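Local coordinates for protein TetR-family transcriptional regulator (Pectobacterium atrosepticum, PDB 2HYT) that probably binds DNA through an N-terminal helix-turn-helix domain and regulates transcription as a dimer, as other TetR-family proteins do, at residues Q125-D137 against A148-S160. Sequence-based numbering, arbitrary orientation.
Sequences QRHCVESMQRLID and ADPQALASLIYGS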
loop_
_atom_site.group_PDB
_atom_site.type_symbol
_atom_site.label_atom_id
_atom_site.label_comp_id
_atom_site.label_asym_id
_atom_site.label_seq_id
_atom_site.Cartn_x
_atom_site.Cartn_y
_atom_site.Cartn_z
ATOM N N GLN A 125 -2.957 3.206 8.216
ATOM C CA GLN A 125 -3.812 2.481 7.287
ATOM C C GLN A 125 -5.097 1.987 7.978
ATOM O O GLN A 125 -6.216 2.176 7.473
ATOM C CB GLN A 125 -3.055 1.298 6.725
ATOM C CG GLN A 125 -1.868 1.712 5.841
ATOM C CD GLN A 125 -1.082 0.512 5.385
ATOM O OE1 GLN A 125 -1.644 -0.446 4.908
ATOM N NE2 GLN A 125 0.209 0.566 5.523
ATOM N N ARG A 126 -4.951 1.390 9.160
ATOM C CA ARG A 126 -6.117 0.867 9.873
ATOM C C ARG A 126 -7.031 2.019 10.239
ATOM O O ARG A 126 -8.258 1.882 10.186
ATOM C CB ARG A 126 -5.668 0.079 11.102
ATOM C CG ARG A 126 -5.121 -1.298 10.696
ATOM C CD ARG A 126 -4.815 -2.239 11.856
ATOM N NE ARG A 126 -3.623 -1.824 12.596
ATOM C CZ ARG A 126 -2.392 -2.286 12.375
ATOM N NH1 ARG A 126 -2.150 -3.185 11.434
ATOM N NH2 ARG A 126 -1.389 -1.831 13.101
ATOM N N HIS A 127 -6.453 3.150 10.614
ATOM C CA HIS A 127 -7.246 4.329 10.904
ATOM C C HIS A 127 -8.093 4.833 9.693
ATOM O O HIS A 127 -9.267 5.162 9.824
ATOM C CB HIS A 127 -6.321 5.434 11.394
ATOM C CG HIS A 127 -7.037 6.555 12.059
ATOM N ND1 HIS A 127 -7.248 7.772 11.447
ATOM C CD2 HIS A 127 -7.611 6.641 13.285
ATOM C CE1 HIS A 127 -7.919 8.561 12.270
ATOM N NE2 HIS A 127 -8.144 7.903 13.393
ATOM N N CYS A 128 -7.480 4.875 8.523
ATOM C CA CYS A 128 -8.151 5.311 7.317
ATOM C C CYS A 128 -9.264 4.316 7.000
ATOM O O CYS A 128 -10.366 4.697 6.554
ATOM C CB CYS A 128 -7.172 5.362 6.144
ATOM S SG CYS A 128 -5.945 6.650 6.206
ATOM N N VAL A 129 -8.944 3.041 7.179
ATOM C CA VAL A 129 -9.947 2.010 6.894
ATOM C C VAL A 129 -11.148 2.146 7.832
ATOM O O VAL A 129 -12.282 2.001 7.389
ATOM C CB VAL A 129 -9.327 0.618 6.935
ATOM C CG1 VAL A 129 -10.376 -0.475 6.957
ATOM C CG2 VAL A 129 -8.333 0.465 5.743
ATOM N N GLU A 130 -10.911 2.400 9.116
ATOM C CA GLU A 130 -12.011 2.547 10.061
ATOM C C GLU A 130 -12.926 3.720 9.682
ATOM O O GLU A 130 -14.139 3.611 9.795
ATOM C CB GLU A 130 -11.459 2.680 11.475
ATOM C CG GLU A 130 -10.905 1.361 11.964
ATOM C CD GLU A 130 -10.001 1.467 13.179
ATOM O OE1 GLU A 130 -9.765 2.603 13.660
ATOM O OE2 GLU A 130 -9.513 0.402 13.637
ATOM N N SER A 131 -12.341 4.815 9.209
ATOM C CA SER A 131 -13.123 5.978 8.783
ATOM C C SER A 131 -13.971 5.612 7.577
ATOM O O SER A 131 -15.172 5.867 7.541
ATOM C CB SER A 131 -12.228 7.143 8.450
ATOM O OG SER A 131 -12.993 8.266 8.057
HETATM N N MSE A 132 -13.372 5.008 6.568
HETATM C CA MSE A 132 -14.144 4.599 5.399
HETATM C C MSE A 132 -15.195 3.548 5.758
HETATM O O MSE A 132 -16.297 3.544 5.206
HETATM C CB MSE A 132 -13.205 4.089 4.304
HETATM C CG MSE A 132 -13.914 3.542 3.110
HETATM SE SE MSE A 132 -14.959 4.892 2.211
HETATM C CE MSE A 132 -13.575 6.132 1.510
ATOM N N GLN A 133 -14.864 2.655 6.688
ATOM C CA GLN A 133 -15.806 1.633 7.168
ATOM C C GLN A 133 -17.097 2.272 7.702
ATOM O O GLN A 133 -18.191 1.782 7.416
ATOM C CB GLN A 133 -15.155 0.785 8.270
ATOM C CG GLN A 133 -16.057 -0.280 8.823
ATOM C CD GLN A 133 -15.372 -1.037 9.927
ATOM O OE1 GLN A 133 -14.139 -0.958 10.067
ATOM N NE2 GLN A 133 -16.149 -1.766 10.709
ATOM N N ARG A 134 -16.977 3.349 8.483
ATOM C CA ARG A 134 -18.160 4.048 9.040
ATOM C C ARG A 134 -19.074 4.491 7.905
ATOM O O ARG A 134 -20.309 4.307 7.938
ATOM C CB ARG A 134 -17.764 5.287 9.842
ATOM C CG ARG A 134 -17.169 5.003 11.208
ATOM C CD ARG A 134 -16.940 6.301 11.982
ATOM N NE ARG A 134 -15.714 6.979 11.561
ATOM C CZ ARG A 134 -15.521 8.300 11.560
ATOM N NH1 ARG A 134 -16.468 9.145 11.949
ATOM N NH2 ARG A 134 -14.358 8.784 11.164
ATOM N N LEU A 135 -18.466 5.063 6.879
ATOM C CA LEU A 135 -19.236 5.514 5.727
ATOM C C LEU A 135 -19.910 4.341 4.951
ATOM O O LEU A 135 -21.067 4.387 4.585
ATOM C CB LEU A 135 -18.334 6.362 4.830
ATOM C CG LEU A 135 -18.986 6.908 3.554
ATOM C CD1 LEU A 135 -20.233 7.727 3.853
ATOM C CD2 LEU A 135 -17.945 7.767 2.774
ATOM N N ILE A 136 -19.132 3.307 4.623
ATOM C CA ILE A 136 -19.672 2.124 3.961
ATOM C C ILE A 136 -20.810 1.483 4.742
ATOM O O ILE A 136 -21.813 1.122 4.156
ATOM C CB ILE A 136 -18.536 1.119 3.654
ATOM C CG1 ILE A 136 -17.608 1.744 2.645
ATOM C CG2 ILE A 136 -19.098 -0.203 3.179
ATOM C CD1 ILE A 136 -18.253 1.957 1.270
ATOM N N ASP A 137 -20.640 1.316 6.043
ATOM C CA ASP A 137 -21.667 0.750 6.940
ATOM C C ASP A 137 -22.967 1.540 6.778
ATOM O O ASP A 137 -24.047 0.979 6.587
ATOM C CB ASP A 137 -21.144 0.817 8.378
ATOM C CG ASP A 137 -22.054 0.158 9.377
ATOM O OD1 ASP A 137 -23.140 0.719 9.625
ATOM O OD2 ASP A 137 -21.651 -0.879 9.973
ATOM N N ALA A 148 -22.179 -6.296 2.101
ATOM C CA ALA A 148 -20.794 -6.710 2.170
ATOM C C ALA A 148 -20.311 -6.400 3.564
ATOM O O ALA A 148 -20.992 -5.686 4.313
ATOM C CB ALA A 148 -19.978 -5.978 1.161
ATOM N N ASP A 149 -19.186 -6.983 3.971
ATOM C CA ASP A 149 -18.613 -6.624 5.246
ATOM C C ASP A 149 -18.022 -5.225 5.112
ATOM O O ASP A 149 -17.154 -4.995 4.267
ATOM C CB ASP A 149 -17.518 -7.591 5.692
ATOM C CG ASP A 149 -16.940 -7.202 7.017
ATOM O OD1 ASP A 149 -17.685 -7.277 8.048
ATOM O OD2 ASP A 149 -15.783 -6.781 7.053
ATOM N N PRO A 150 -18.477 -4.277 5.934
ATOM C CA PRO A 150 -17.951 -2.940 5.832
ATOM C C PRO A 150 -16.446 -2.811 5.918
ATOM O O PRO A 150 -15.867 -2.055 5.152
ATOM C CB PRO A 150 -18.670 -2.183 6.978
ATOM C CG PRO A 150 -19.845 -2.909 7.233
ATOM C CD PRO A 150 -19.532 -4.349 6.954
ATOM N N GLN A 151 -15.810 -3.535 6.846
ATOM C CA GLN A 151 -14.370 -3.405 7.038
ATOM C C GLN A 151 -13.594 -3.959 5.830
ATOM O O GLN A 151 -12.601 -3.374 5.388
ATOM C CB GLN A 151 -13.880 -4.059 8.302
ATOM C CG GLN A 151 -12.499 -3.538 8.710
ATOM C CD GLN A 151 -12.134 -3.950 10.104
ATOM O OE1 GLN A 151 -11.589 -5.018 10.304
ATOM N NE2 GLN A 151 -12.477 -3.115 11.096
ATOM N N ALA A 152 -14.040 -5.109 5.353
ATOM C CA ALA A 152 -13.456 -5.701 4.136
ATOM C C ALA A 152 -13.543 -4.763 2.930
ATOM O O ALA A 152 -12.570 -4.520 2.257
ATOM C CB ALA A 152 -14.146 -7.022 3.809
ATOM N N LEU A 153 -14.718 -4.190 2.716
ATOM C CA LEU A 153 -14.930 -3.315 1.579
ATOM C C LEU A 153 -14.148 -2.038 1.737
ATOM O O LEU A 153 -13.542 -1.576 0.796
ATOM C CB LEU A 153 -16.404 -3.054 1.386
ATOM C CG LEU A 153 -16.775 -2.213 0.210
ATOM C CD1 LEU A 153 -16.116 -2.732 -1.110
ATOM C CD2 LEU A 153 -18.300 -2.177 0.057
ATOM N N ALA A 154 -14.070 -1.515 2.957
ATOM C CA ALA A 154 -13.272 -0.316 3.208
ATOM C C ALA A 154 -11.802 -0.562 2.939
ATOM O O ALA A 154 -11.133 0.301 2.410
ATOM C CB ALA A 154 -13.499 0.232 4.623
ATOM N N SER A 155 -11.287 -1.755 3.269
ATOM C CA SER A 155 -9.873 -2.090 3.008
ATOM C C SER A 155 -9.562 -2.059 1.526
ATOM O O SER A 155 -8.517 -1.554 1.111
ATOM C CB SER A 155 -9.491 -3.456 3.597
ATOM O OG SER A 155 -10.004 -4.579 2.872
ATOM N N LEU A 156 -10.465 -2.657 0.752
ATOM C CA LEU A 156 -10.338 -2.688 -0.685
ATOM C C LEU A 156 -10.341 -1.269 -1.268
ATOM O O LEU A 156 -9.460 -0.904 -2.038
ATOM C CB LEU A 156 -11.455 -3.512 -1.316
ATOM C CG LEU A 156 -11.311 -5.017 -1.091
ATOM C CD1 LEU A 156 -12.722 -5.679 -1.236
ATOM C CD2 LEU A 156 -10.295 -5.615 -2.024
ATOM N N ILE A 157 -11.342 -0.486 -0.867
ATOM C CA ILE A 157 -11.468 0.885 -1.389
ATOM C C ILE A 157 -10.260 1.762 -1.018
ATOM O O ILE A 157 -9.648 2.384 -1.874
ATOM C CB ILE A 157 -12.802 1.537 -0.921
ATOM C CG1 ILE A 157 -14.012 0.778 -1.482
ATOM C CG2 ILE A 157 -12.829 3.022 -1.279
ATOM C CD1 ILE A 157 -15.339 1.231 -0.814
ATOM N N TYR A 158 -9.941 1.806 0.270
ATOM C CA TYR A 158 -8.780 2.553 0.757
ATOM C C TYR A 158 -7.517 2.116 -0.018
ATOM O O TYR A 158 -6.725 2.958 -0.500
ATOM C CB TYR A 158 -8.599 2.429 2.290
ATOM C CG TYR A 158 -7.201 2.890 2.677
ATOM C CD1 TYR A 158 -6.890 4.251 2.673
ATOM C CD2 TYR A 158 -6.208 2.017 2.959
ATOM C CE1 TYR A 158 -5.614 4.693 2.947
ATOM C CE2 TYR A 158 -4.923 2.440 3.229
ATOM C CZ TYR A 158 -4.648 3.791 3.273
ATOM O OH TYR A 158 -3.373 4.208 3.565
ATOM N N GLY A 159 -7.301 0.788 -0.199
ATOM C CA GLY A 159 -6.129 0.299 -0.917
ATOM C C GLY A 159 -6.072 0.823 -2.339
ATOM O O GLY A 159 -5.022 1.233 -2.836
ATOM N N SER A 160 -7.217 0.835 -3.010
ATOM C CA SER A 160 -7.245 1.304 -4.398
ATOM C C SER A 160 -6.811 2.765 -4.472
ATOM O O SER A 160 -6.020 3.161 -5.342
ATOM C CB SER A 160 -8.634 1.107 -4.998
ATOM O OG SER A 160 -9.624 2.026 -4.536
#
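P150, just after the N-cap D149, whose OD2 accepts from A152 N, packs its ring against Q133, with CB 3.7 Å from Q133 CG. D137 CB and OD2 lie beside P150 CG, while D137 OD1 forms a salt bridge with R141. Next, Q151 NE2 donates a nearly straight bond to Q133 OE1 (2.9 Å); the acceptor lies nearly in the plane of the Q151 amide, yet the two amides are turned 79° against each other. Q151 OE1 accepts from W167 NE1 of the second subunit. The L153 side chain crosses that of I136 at about a right angle, its CD2 on I136 CG2. A154 and Q133 have the closest CA atoms across the contact (5.1 Å); in this all-helical TetR-type C-terminal domain the axes of segments 125-137 and 150-160 pass 8.2 Å apart at 120°. A154 CB lies against the backbone of helix 122-141, 3.5 Å from V129 O, and touches M132 CG. V129 is a knob in the hole formed by Q151, A154, S155 and Y158. I157 reaches I136 tip to tip, CD1 to CD1 at 3.7 Å, beside F89 of helix 85-98. With CG anti to the backbone N (chi1 165°), the Y158 ring extends along helix 122-141, where C128 CB covers one face, 4.0 Å from the ring centroid, and Q125 CG approaches OH.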